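Local coordinates for 49 protein (Murid herpesvirus 4, PDB 6A4V), which probably interacts with host poly(ADP-ribose) polymerase 1 and so facilitates replication of this gammaherpesvirus, at residues E38-P42 against C233-L239; V161-C165 against S225-L229; S181-D185 against T197-Y201; R94-I98 against K121-N127; T139-L143 against L217-V221. All blocks are in the same frame, centred on the assembly; numbering follows the deposited sequence.

Contact 1: E38-P42 against C233-L239; sequences EFYYP and CVQSQFL
Tyr41 and Leu239 bring the two backbones nearest, their CA atoms 6.5 Å apart, where the chain leading into helix 44-57 turns at Tyr40 and meets the joint between helices 213-235 and 238-262. The two tyrosines reach into that joint, against Cys233 and Leu239. The Leu239 side chain crosses that of Tyr40 at about a right angle and sets CD2 off-centre against its ring, a CH-pi contact 4.3 Å from the centroid, while Leu239 CD1 rests 3.6 Å from Tyr40 O. Tyr41, with CG wedged between its own N and carbonyl carbon (chi1 56°), lays its ring alongside the start of the second helix: Phe238 O lies over one face, and Tyr41 OH comes within 3.2 Å of Phe238 CB. Cys233 SG meets both rings at their edges, 3.9 Å from Tyr41 CE2 and 4.2 Å from Tyr40 CD2. The hydroxyls of these buried tyrosines are hydrogen-bonded to Glu86 (Tyr40) and to the carbonyl of Phe189 (Tyr41). Between the helices, Gln237 has positive phi in a Schellman motif and is also N-cap of the next helix. Tyr40 and Tyr41 both pair with Met192 in a classic beta bulge.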
# COMPACT_ATOMS: atom_id res chain seq x y z
N GLU B 38 7.49 6.72 8.70
CA GLU B 38 7.70 5.98 7.46
C GLU B 38 8.54 6.78 6.45
O GLU B 38 8.43 7.98 6.33
CB GLU B 38 6.38 5.68 6.73
CG GLU B 38 5.36 4.84 7.49
CD GLU B 38 3.92 5.08 7.06
OE1 GLU B 38 3.02 5.12 7.94
OE2 GLU B 38 3.67 5.25 5.85
N PHE B 39 9.28 6.06 5.63
CA PHE B 39 10.22 6.65 4.74
C PHE B 39 9.70 6.60 3.32
O PHE B 39 8.96 5.70 2.93
CB PHE B 39 11.57 5.97 4.87
CG PHE B 39 12.31 6.31 6.14
CD1 PHE B 39 12.94 7.54 6.28
CD2 PHE B 39 12.37 5.40 7.19
CE1 PHE B 39 13.57 7.87 7.47
CE2 PHE B 39 13.06 5.72 8.36
CZ PHE B 39 13.68 6.94 8.48
N TYR B 40 9.98 7.68 2.62
CA TYR B 40 9.83 7.69 1.20
C TYR B 40 10.86 6.66 0.71
O TYR B 40 10.57 5.85 -0.12
CB TYR B 40 9.99 9.12 0.67
CG TYR B 40 9.51 9.37 -0.74
CD1 TYR B 40 8.20 9.11 -1.10
CD2 TYR B 40 10.31 10.05 -1.66
CE1 TYR B 40 7.76 9.34 -2.40
CE2 TYR B 40 9.86 10.34 -2.94
CZ TYR B 40 8.58 9.96 -3.31
OH TYR B 40 8.16 10.15 -4.57
N TYR B 41 12.07 6.76 1.26
CA TYR B 41 13.02 5.70 1.22
C TYR B 41 13.91 5.83 2.44
O TYR B 41 14.24 6.94 2.84
CB TYR B 41 13.86 5.73 -0.06
CG TYR B 41 14.61 7.01 -0.36
CD1 TYR B 41 15.92 7.18 0.08
CD2 TYR B 41 14.03 8.03 -1.10
CE1 TYR B 41 16.62 8.35 -0.16
CE2 TYR B 41 14.69 9.22 -1.34
CZ TYR B 41 16.00 9.36 -0.87
OH TYR B 41 16.71 10.48 -1.11
N PRO B 42 14.43 4.69 2.94
CA PRO B 42 15.44 4.67 3.99
C PRO B 42 16.86 4.80 3.44
O PRO B 42 17.09 4.59 2.21
CB PRO B 42 15.18 3.25 4.54
CG PRO B 42 14.91 2.44 3.31
CD PRO B 42 14.13 3.34 2.40
N CYS B 233 14.27 16.03 -4.57
CA CYS B 233 14.16 14.60 -4.53
C CYS B 233 13.67 14.01 -5.87
O CYS B 233 14.19 12.97 -6.32
CB CYS B 233 13.22 14.24 -3.42
SG CYS B 233 13.48 12.55 -2.85
N VAL B 234 12.68 14.66 -6.50
CA VAL B 234 12.01 14.14 -7.71
C VAL B 234 12.83 14.57 -8.91
O VAL B 234 13.15 13.77 -9.80
CB VAL B 234 10.53 14.61 -7.73
CG1 VAL B 234 9.75 14.36 -9.03
CG2 VAL B 234 9.77 14.02 -6.55
N GLN B 235 13.29 15.83 -8.92
CA GLN B 235 14.22 16.27 -9.95
C GLN B 235 15.30 15.18 -10.08
O GLN B 235 15.59 14.70 -11.14
CB GLN B 235 14.88 17.61 -9.57
CG GLN B 235 14.12 18.89 -9.99
CD GLN B 235 14.34 20.12 -9.13
OE1 GLN B 235 15.35 20.28 -8.42
NE2 GLN B 235 13.39 21.04 -9.18
N SER B 236 15.92 14.82 -8.95
CA SER B 236 17.19 14.09 -8.93
C SER B 236 16.96 12.57 -8.93
O SER B 236 17.90 11.78 -8.78
CB SER B 236 18.00 14.57 -7.72
OG SER B 236 17.90 16.00 -7.53
N GLN B 237 15.69 12.13 -9.03
CA GLN B 237 15.32 10.72 -9.08
C GLN B 237 15.94 9.89 -7.94
O GLN B 237 16.23 8.66 -8.13
CB GLN B 237 15.71 10.22 -10.47
CG GLN B 237 14.73 10.76 -11.52
CD GLN B 237 14.78 10.06 -12.85
OE1 GLN B 237 13.92 9.25 -13.17
NE2 GLN B 237 15.80 10.39 -13.64
N PHE B 238 16.04 10.47 -6.75
CA PHE B 238 16.63 9.69 -5.58
C PHE B 238 15.76 8.47 -5.25
O PHE B 238 16.29 7.46 -4.94
CB PHE B 238 16.88 10.58 -4.35
CG PHE B 238 17.88 11.73 -4.53
CD1 PHE B 238 18.95 11.64 -5.42
CD2 PHE B 238 17.75 12.90 -3.81
CE1 PHE B 238 19.85 12.70 -5.57
CE2 PHE B 238 18.68 13.94 -3.91
CZ PHE B 238 19.71 13.85 -4.81
N LEU B 239 14.43 8.51 -5.42
CA LEU B 239 13.65 7.29 -5.05
C LEU B 239 14.00 6.14 -6.00
O LEU B 239 14.21 4.96 -5.54
CB LEU B 239 12.16 7.60 -5.00
CG LEU B 239 11.20 6.41 -4.96
CD1 LEU B 239 11.33 5.63 -3.68
CD2 LEU B 239 9.78 6.89 -5.14

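Contact 2: V161-C165 against S225-L229; sequences VHEWC and SVFKL
Val161 supplies most of the apolar contact, spreading its two methyls over one turn of the facing helix. CG1 settles against Ser225, 3.6 Å from CB and 3.5 Å from the carbonyl O, with CG of Leu229 at the margin. CG2 presses on the Lys228 chain, and its 3.4 Å to Lys228 CG is tighter than usual for two carbons. The Lys228 chain bends at chi2 (93°) after passing the valine; its ammonium end makes a weak hydrogen bond to the carbonyl of Lys157. These segments belong to helices 161-168 and 213-235, which run antiparallel at 172° with local axes 10.0 Å apart, an antiparallel helix pair in a mainly helical fold. The small serine lies where the backbones come nearest, with 6.0 Å between Val161 CA and Ser225 CA. The remaining contacts gather round the Ser225 hydroxyl. Ser225 OG is hydrogen-bonded to Val221 O one turn back in its own helix, which satisfies this group and fixes its direction. Held there, it lies in the plane of the Trp164 indole at the ring edge, 3.6 Å from CZ3, while Cys165 approaches the same oxygen with SG at 3.5 Å. Edge-to-face contacts with Tyr155 and Phe168 hold the indole further. Leu184 of helix 173-184 packs on Cys165, Ser225 and Leu229.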
# COMPACT_ATOMS: atom_id res chain seq x y z
N VAL B 161 17.50 23.58 3.40
CA VAL B 161 16.11 23.90 3.52
C VAL B 161 15.72 23.99 4.99
O VAL B 161 14.97 24.86 5.37
CB VAL B 161 15.29 22.86 2.75
CG1 VAL B 161 13.81 22.94 3.07
CG2 VAL B 161 15.54 23.00 1.25
N HIS B 162 16.21 23.06 5.80
CA HIS B 162 15.89 23.05 7.21
C HIS B 162 16.39 24.35 7.90
O HIS B 162 15.68 24.94 8.70
CB HIS B 162 16.47 21.77 7.84
CG HIS B 162 17.96 21.71 7.88
ND1 HIS B 162 18.73 21.52 6.74
CD2 HIS B 162 18.83 21.79 8.91
CE1 HIS B 162 20.00 21.47 7.07
NE2 HIS B 162 20.09 21.65 8.39
N GLU B 163 17.59 24.82 7.55
CA GLU B 163 18.10 26.08 8.09
C GLU B 163 17.07 27.19 7.84
O GLU B 163 16.67 27.87 8.79
CB GLU B 163 19.48 26.40 7.51
CG GLU B 163 20.62 25.82 8.35
CD GLU B 163 21.96 25.75 7.65
OE1 GLU B 163 22.17 26.54 6.70
OE2 GLU B 163 22.79 24.90 8.04
N TRP B 164 16.60 27.30 6.59
CA TRP B 164 15.59 28.30 6.18
C TRP B 164 14.28 28.14 6.94
O TRP B 164 13.67 29.15 7.30
CB TRP B 164 15.39 28.23 4.66
CG TRP B 164 14.47 29.23 4.04
CD1 TRP B 164 14.85 30.37 3.40
CD2 TRP B 164 13.07 29.07 3.72
NE1 TRP B 164 13.77 31.00 2.84
CE2 TRP B 164 12.65 30.24 3.05
CE3 TRP B 164 12.09 28.13 4.06
CZ2 TRP B 164 11.34 30.45 2.64
CZ3 TRP B 164 10.79 28.33 3.65
CH2 TRP B 164 10.43 29.47 2.93
N CYS B 165 13.83 26.91 7.18
CA CYS B 165 12.60 26.67 7.94
C CYS B 165 12.75 27.18 9.38
O CYS B 165 11.80 27.70 9.97
CB CYS B 165 12.20 25.20 7.96
SG CYS B 165 10.47 24.93 8.44
N SER B 225 8.98 24.43 2.59
CA SER B 225 10.17 23.70 2.84
C SER B 225 9.99 22.26 2.32
O SER B 225 10.81 21.77 1.64
CB SER B 225 10.56 23.70 4.29
OG SER B 225 10.39 24.97 4.93
N VAL B 226 8.91 21.60 2.73
CA VAL B 226 8.65 20.26 2.31
C VAL B 226 8.58 20.23 0.79
O VAL B 226 9.12 19.36 0.15
CB VAL B 226 7.36 19.67 2.90
CG1 VAL B 226 7.06 18.34 2.24
CG2 VAL B 226 7.44 19.52 4.40
N PHE B 227 7.87 21.17 0.20
CA PHE B 227 7.79 21.15 -1.27
C PHE B 227 9.17 21.19 -1.94
O PHE B 227 9.36 20.66 -3.08
CB PHE B 227 6.96 22.33 -1.75
CG PHE B 227 6.76 22.40 -3.24
CD1 PHE B 227 5.96 21.46 -3.88
CD2 PHE B 227 7.25 23.45 -3.98
CE1 PHE B 227 5.79 21.51 -5.25
CE2 PHE B 227 7.05 23.52 -5.36
CZ PHE B 227 6.32 22.55 -5.99
N LYS B 228 10.10 21.96 -1.34
CA LYS B 228 11.40 22.21 -1.97
C LYS B 228 12.19 20.90 -1.84
O LYS B 228 12.80 20.47 -2.84
CB LYS B 228 12.08 23.49 -1.44
CG LYS B 228 13.61 23.56 -1.51
CD LYS B 228 14.15 24.22 -2.78
CE LYS B 228 15.59 24.68 -2.68
NZ LYS B 228 15.74 25.97 -1.96
N LEU B 229 12.04 20.21 -0.70
CA LEU B 229 12.73 18.95 -0.53
C LEU B 229 12.23 17.96 -1.59
O LEU B 229 13.05 17.32 -2.28
CB LEU B 229 12.50 18.40 0.86
CG LEU B 229 13.52 18.64 1.97
CD1 LEU B 229 13.25 17.66 3.09
CD2 LEU B 229 14.97 18.47 1.54

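Contact 3: S181-D185 against T197-Y201; sequences SSMLD and TFLKY
Met183 folds back on itself, with chi1 -49°, chi2 -84° and chi3 -52° all turning the same way, and this coil puts its sulfur against the rings of helix 195-203. SD stands over the face of the Tyr201 ring, 3.9 Å from the centroid and almost straight above the centre. The nearest ring atom to it is Tyr201 CD1 at 3.8 Å. Beyond the sulfur, Met183 CE lies 3.8 Å from Thr197 CG2. The Phe198 side chain runs past Met183 in the opposite direction and meets the root of that chain, Phe198 CE1 being 3.7 Å from Met183 CB; the sulfur stands oblique to this ring, with SD 5.3 Å from the Phe198 centroid. One methionine thus makes two Met-aromatic contacts, on-face with Tyr201 and oblique with Phe198, and joins the C-terminal end of helix 173-184 to the next helix in the chain across a short connection that includes strand 192-193. Leu184 adds a looser touch, its CD2 lying 4.4 Å from Phe198 CE1. Thr197 offers its methyl, while OG1 is hydrogen-bonded to Asn194 OD1. Helix 213-235 runs alongside the pair: Phe198 packs on Val226 and Tyr201 on Tyr222, whose hydroxyl is hydrogen-bonded to the carbonyl of Phe198.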
# COMPACT_ATOMS: atom_id res chain seq x y z
N SER B 181 13.54 19.68 12.06
CA SER B 181 14.83 19.61 11.39
C SER B 181 15.28 18.14 11.22
O SER B 181 16.01 17.83 10.27
CB SER B 181 15.86 20.50 12.06
OG SER B 181 16.79 19.76 12.84
N SER B 182 14.83 17.21 12.08
CA SER B 182 15.10 15.76 11.87
C SER B 182 14.38 15.25 10.61
O SER B 182 14.93 14.37 9.90
CB SER B 182 14.74 14.94 13.08
OG SER B 182 13.34 14.87 13.24
N MET B 183 13.15 15.76 10.38
CA MET B 183 12.36 15.53 9.14
C MET B 183 13.14 16.17 8.00
O MET B 183 13.60 15.48 7.04
CB MET B 183 10.98 16.21 9.12
CG MET B 183 10.08 16.03 10.32
SD MET B 183 9.17 14.50 10.21
CE MET B 183 8.44 14.61 8.58
N LEU B 184 13.28 17.51 8.13
CA LEU B 184 13.73 18.40 7.05
C LEU B 184 15.21 18.21 6.79
O LEU B 184 15.62 18.24 5.65
CB LEU B 184 13.40 19.86 7.38
CG LEU B 184 11.93 20.25 7.20
CD1 LEU B 184 11.67 21.68 7.66
CD2 LEU B 184 11.48 20.06 5.75
N ASP B 185 16.04 18.06 7.82
CA ASP B 185 17.45 17.74 7.59
C ASP B 185 17.56 16.23 7.42
O ASP B 185 17.40 15.47 8.40
CB ASP B 185 18.39 18.19 8.72
CG ASP B 185 19.87 18.01 8.42
OD1 ASP B 185 20.25 17.88 7.22
OD2 ASP B 185 20.63 17.98 9.40
N THR B 197 3.83 11.08 6.67
CA THR B 197 4.58 11.59 7.82
C THR B 197 4.65 13.12 7.87
O THR B 197 4.57 13.71 8.94
CB THR B 197 5.95 10.93 7.85
OG1 THR B 197 5.60 9.54 7.83
CG2 THR B 197 6.76 11.29 9.06
N PHE B 198 4.80 13.79 6.73
CA PHE B 198 5.00 15.25 6.82
C PHE B 198 3.67 15.88 7.25
O PHE B 198 3.68 16.91 7.96
CB PHE B 198 5.50 15.86 5.52
CG PHE B 198 6.97 15.73 5.26
CD1 PHE B 198 7.87 16.42 6.04
CD2 PHE B 198 7.46 14.91 4.25
CE1 PHE B 198 9.22 16.30 5.83
CE2 PHE B 198 8.82 14.72 4.10
CZ PHE B 198 9.69 15.47 4.84
N LEU B 199 2.57 15.26 6.81
CA LEU B 199 1.20 15.60 7.20
C LEU B 199 1.04 15.46 8.70
O LEU B 199 0.56 16.36 9.40
CB LEU B 199 0.21 14.67 6.48
CG LEU B 199 -0.12 15.11 5.06
CD1 LEU B 199 -0.78 14.01 4.24
CD2 LEU B 199 -1.02 16.32 5.09
N LYS B 200 1.40 14.29 9.19
CA LYS B 200 1.32 14.01 10.59
C LYS B 200 1.95 15.18 11.38
O LYS B 200 1.29 15.76 12.22
CB LYS B 200 1.94 12.63 10.82
CG LYS B 200 1.74 12.05 12.21
CD LYS B 200 3.01 11.52 12.82
CE LYS B 200 2.79 10.79 14.13
NZ LYS B 200 4.04 10.13 14.58
N TYR B 201 3.20 15.59 11.09
CA TYR B 201 3.87 16.64 11.93
C TYR B 201 3.35 18.05 11.56
O TYR B 201 3.65 19.03 12.24
CB TYR B 201 5.40 16.58 11.86
CG TYR B 201 6.00 15.34 12.47
CD1 TYR B 201 5.76 14.09 11.93
CD2 TYR B 201 6.82 15.40 13.59
CE1 TYR B 201 6.30 12.94 12.48
CE2 TYR B 201 7.36 14.26 14.16
CZ TYR B 201 7.09 13.01 13.60
OH TYR B 201 7.60 11.86 14.12

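Contact 4: R94-I98 against K121-N127; sequences RELII and KLSLEAN
Arg94 and Asn127 lay guanidinium and amide flat on one another, their planes only 4° apart. Asn127 CG sits over the centre of one guanidinium face, 3.9 Å from Arg94 CZ, although the two side chains cross at about a right angle. A water lies at the guanidinium edge, in its plane: it accepts from Arg94 NE at 3.0 Å and donates to Leu124 O at 2.7 Å, so it bridges the side chain to a carbonyl in the last turn of helix 111-126. Asn127, just past that helix with positive phi, brings its amide over by turning CG anti to its N (chi1 -178°). Next to the stack the contact is apolar. Leu124 fits among Arg94, Ile97 and Ile98: CD2 rests 3.8 Å from Arg94 CG, CB lies 3.6 Å from Ile98 CG1, and CD1 is pressed on Ile97 CG2 at a tight 3.3 Å. Further along, Lys121 CD runs 3.7 Å from Ile98 O, while its NZ goes to a salt bridge with Glu105. The two helices, 89-104 and 111-126, form an antiparallel hairpin, with local axes 9.6 Å apart at a crossing angle of -163°. Helix 213-235 packs on the hairpin through Phe227 and Trp223, helix 131-146 adds Leu131 and Leu135, and Glu95 and Leu96 touch the second subunit.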
# COMPACT_ATOMS: atom_id res chain seq x y z
N ARG B 94 1.65 20.83 -4.86
CA ARG B 94 1.36 22.22 -5.26
C ARG B 94 -0.07 22.57 -4.87
O ARG B 94 -0.38 23.60 -4.24
CB ARG B 94 1.57 22.38 -6.75
CG ARG B 94 3.00 22.68 -7.14
CD ARG B 94 3.16 23.04 -8.62
NE ARG B 94 2.33 22.24 -9.51
CZ ARG B 94 2.75 21.14 -10.10
NH1 ARG B 94 3.78 20.49 -9.59
NH2 ARG B 94 2.12 20.64 -11.15
N GLU B 95 -0.96 21.71 -5.33
CA GLU B 95 -2.39 21.85 -5.06
C GLU B 95 -2.61 21.99 -3.55
O GLU B 95 -3.52 22.75 -3.08
CB GLU B 95 -3.14 20.69 -5.74
CG GLU B 95 -4.59 20.96 -6.09
CD GLU B 95 -4.90 22.11 -7.03
OE1 GLU B 95 -4.47 22.07 -8.22
OE2 GLU B 95 -5.59 23.05 -6.57
N LEU B 96 -1.76 21.39 -2.73
CA LEU B 96 -2.01 21.58 -1.26
C LEU B 96 -1.70 23.02 -0.83
O LEU B 96 -2.30 23.54 0.07
CB LEU B 96 -1.17 20.58 -0.48
CG LEU B 96 -1.15 20.79 1.03
CD1 LEU B 96 -0.65 19.53 1.72
CD2 LEU B 96 -0.30 21.98 1.45
N ILE B 97 -0.70 23.63 -1.47
CA ILE B 97 -0.14 24.87 -1.01
C ILE B 97 -1.11 25.96 -1.45
O ILE B 97 -1.53 26.80 -0.61
CB ILE B 97 1.31 25.06 -1.55
CG1 ILE B 97 2.35 24.44 -0.61
CG2 ILE B 97 1.62 26.54 -1.78
CD1 ILE B 97 3.74 24.23 -1.20
N ILE B 98 -1.48 25.91 -2.73
CA ILE B 98 -2.53 26.71 -3.25
C ILE B 98 -3.73 26.75 -2.31
O ILE B 98 -4.52 27.72 -2.41
CB ILE B 98 -3.11 26.22 -4.60
CG1 ILE B 98 -2.14 26.47 -5.73
CG2 ILE B 98 -4.42 26.94 -4.80
CD1 ILE B 98 -2.49 25.83 -7.06
N LYS B 121 -0.07 32.06 -5.70
CA LYS B 121 -1.08 31.15 -6.27
C LYS B 121 -0.93 31.07 -7.79
O LYS B 121 -1.01 29.96 -8.39
CB LYS B 121 -2.51 31.58 -5.89
CG LYS B 121 -2.92 31.20 -4.47
CD LYS B 121 -4.42 30.93 -4.30
CE LYS B 121 -5.20 32.09 -3.72
NZ LYS B 121 -6.16 32.64 -4.71
N LEU B 122 -0.77 32.20 -8.46
CA LEU B 122 -0.59 32.14 -9.94
C LEU B 122 0.68 31.37 -10.30
O LEU B 122 0.79 30.77 -11.36
CB LEU B 122 -0.53 33.56 -10.51
CG LEU B 122 -1.87 34.27 -10.67
CD1 LEU B 122 -1.68 35.71 -11.14
CD2 LEU B 122 -2.80 33.52 -11.63
N SER B 123 1.66 31.41 -9.39
CA SER B 123 2.94 30.81 -9.65
C SER B 123 2.81 29.28 -9.58
O SER B 123 3.27 28.59 -10.47
CB SER B 123 3.97 31.34 -8.70
OG SER B 123 5.23 30.71 -8.92
N LEU B 124 2.15 28.78 -8.54
CA LEU B 124 1.90 27.32 -8.41
C LEU B 124 1.06 26.83 -9.59
O LEU B 124 1.17 25.65 -10.05
CB LEU B 124 1.16 27.10 -7.10
CG LEU B 124 1.99 27.35 -5.86
CD1 LEU B 124 1.17 28.00 -4.74
CD2 LEU B 124 2.58 26.05 -5.36
N GLU B 125 0.16 27.69 -10.08
CA GLU B 125 -0.66 27.27 -11.25
C GLU B 125 0.22 27.17 -12.50
O GLU B 125 0.08 26.21 -13.30
CB GLU B 125 -1.85 28.19 -11.46
CG GLU B 125 -3.07 27.73 -10.69
CD GLU B 125 -4.01 28.88 -10.37
OE1 GLU B 125 -4.07 29.83 -11.20
OE2 GLU B 125 -4.65 28.83 -9.29
N ALA B 126 1.18 28.10 -12.66
CA ALA B 126 1.96 28.09 -13.89
C ALA B 126 3.06 27.04 -13.83
O ALA B 126 3.61 26.67 -14.87
CB ALA B 126 2.55 29.43 -14.17
N ASN B 127 3.43 26.65 -12.60
CA ASN B 127 4.52 25.70 -12.36
C ASN B 127 5.73 26.01 -13.24
O ASN B 127 6.21 25.17 -14.00
CB ASN B 127 4.06 24.27 -12.61
CG ASN B 127 5.13 23.24 -12.33
OD1 ASN B 127 5.87 23.32 -11.36
ND2 ASN B 127 5.17 22.23 -13.17
O HOH W 1 0.18 23.46 -11.26

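Contact 5: T139-L143 against L217-V221; sequences TVNLL and LNVLV
Leu143 and Leu217 slide past each other in opposite directions, and both turn CG anti to the carbonyl carbon. The CD2 branch of Leu143 thereby meets Leu217 CD1 at 3.5 Å, while its CD1 lies 4.1 Å from Val221 CG2, the two side chains crossing at about a right angle. One leucine so spans a full turn of the facing helix. At the other end of the segment Thr139 reaches tip to tip toward Leu220, its CG2 being 4.0 Å from Leu220 CG. The same methyl lies 3.8 Å from Val221 CG2, so the valine methyl is shared by Thr139 and Leu143. Leu220 has the other leucine conformation, with chi1 178° and chi2 50°, and extends CD2 across Leu142 to touch its CD1 at 3.7 Å. The segments lie on helices 131-146 and 213-235, which run antiparallel at 168° with their local axes 10.5 Å apart and these branched side chains between them. Around them, His100 and Leu104 of helix 89-104 cover Leu220, Phe113 and Leu117 of helix 111-126 cover Leu142, and Phe168 packs on Leu143. The single polar group among the touching side chains, Thr139 OG1, is hydrogen-bonded to Leu135 O of its own helix. Every touching residue is buried and every cross-helix contact is van der Waals, so the pairing rests on the fit of methyl groups and probably on the exclusion of water.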
# COMPACT_ATOMS: atom_id res chain seq x y z
N THR B 139 7.03 33.88 0.70
CA THR B 139 6.77 33.52 2.06
C THR B 139 7.42 34.56 2.98
O THR B 139 6.74 35.16 3.78
CB THR B 139 7.24 32.08 2.26
OG1 THR B 139 6.57 31.36 1.21
CG2 THR B 139 6.88 31.53 3.61
N VAL B 140 8.72 34.77 2.81
CA VAL B 140 9.47 35.75 3.55
C VAL B 140 8.72 37.09 3.53
O VAL B 140 8.65 37.79 4.56
CB VAL B 140 10.91 35.89 3.04
CG1 VAL B 140 11.63 36.98 3.79
CG2 VAL B 140 11.69 34.58 3.16
N ASN B 141 8.13 37.44 2.38
CA ASN B 141 7.42 38.71 2.31
C ASN B 141 6.07 38.75 3.01
O ASN B 141 5.64 39.88 3.42
CB ASN B 141 7.22 39.15 0.88
CG ASN B 141 8.47 39.84 0.39
OD1 ASN B 141 8.49 41.06 0.34
ND2 ASN B 141 9.50 39.08 0.04
N LEU B 142 5.32 37.63 3.07
CA LEU B 142 4.07 37.67 3.81
C LEU B 142 4.46 37.87 5.27
O LEU B 142 3.86 38.65 6.00
CB LEU B 142 3.18 36.42 3.61
CG LEU B 142 2.68 36.15 2.20
CD1 LEU B 142 2.51 34.67 1.96
CD2 LEU B 142 1.39 36.87 1.88
N LEU B 143 5.50 37.17 5.68
CA LEU B 143 6.03 37.27 7.04
C LEU B 143 6.41 38.73 7.38
O LEU B 143 6.16 39.20 8.51
CB LEU B 143 7.23 36.33 7.17
CG LEU B 143 6.85 34.86 7.36
CD1 LEU B 143 8.09 33.97 7.30
CD2 LEU B 143 6.11 34.66 8.68
N LEU B 217 1.26 30.89 9.09
CA LEU B 217 2.49 31.21 8.35
C LEU B 217 3.57 30.19 8.66
O LEU B 217 4.24 29.74 7.74
CB LEU B 217 2.93 32.65 8.63
CG LEU B 217 2.04 33.70 7.94
CD1 LEU B 217 2.66 35.07 7.99
CD2 LEU B 217 1.76 33.33 6.50
N ASN B 218 3.69 29.78 9.92
CA ASN B 218 4.52 28.64 10.27
C ASN B 218 4.22 27.45 9.33
O ASN B 218 5.12 26.76 8.86
CB ASN B 218 4.36 28.30 11.75
CG ASN B 218 5.21 29.17 12.65
OD1 ASN B 218 5.99 29.99 12.17
ND2 ASN B 218 5.09 29.00 13.95
N VAL B 219 2.94 27.20 9.07
CA VAL B 219 2.49 26.08 8.28
C VAL B 219 2.86 26.33 6.81
O VAL B 219 3.22 25.40 6.09
CB VAL B 219 0.97 25.89 8.44
CG1 VAL B 219 0.32 25.16 7.28
CG2 VAL B 219 0.64 25.18 9.74
N LEU B 220 2.68 27.56 6.34
CA LEU B 220 3.07 27.87 4.96
C LEU B 220 4.54 27.57 4.76
O LEU B 220 4.98 27.09 3.72
CB LEU B 220 2.85 29.34 4.65
CG LEU B 220 3.28 29.72 3.24
CD1 LEU B 220 2.68 28.76 2.22
CD2 LEU B 220 2.86 31.15 2.93
N VAL B 221 5.31 27.93 5.79
CA VAL B 221 6.70 27.85 5.73
C VAL B 221 7.07 26.39 5.56
O VAL B 221 7.94 26.05 4.78
CB VAL B 221 7.37 28.41 7.00
CG1 VAL B 221 8.72 27.76 7.23
CG2 VAL B 221 7.50 29.91 6.96

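Helix 213-235 runs through contacts 5, 2 and 1 in turn, contributing residues 217-221, 225-229 and 233-235. Contacts 5 and 2 have centres about 12 Å apart and touch through Trp164 and Cys165, which reach Thr139, Val140 and Val221. Contact 3, with its centre about 10 Å from that of contact 2, also touches it where His162 packs on Asp185. Contact 4 touches contact 2 where Phe227 packs on Arg94 and Ile97. Contact 1 encloses all the others along the chain and touches contact 3 at Glu38 and Thr197; it is about 25 Å from contact 5, centre to centre.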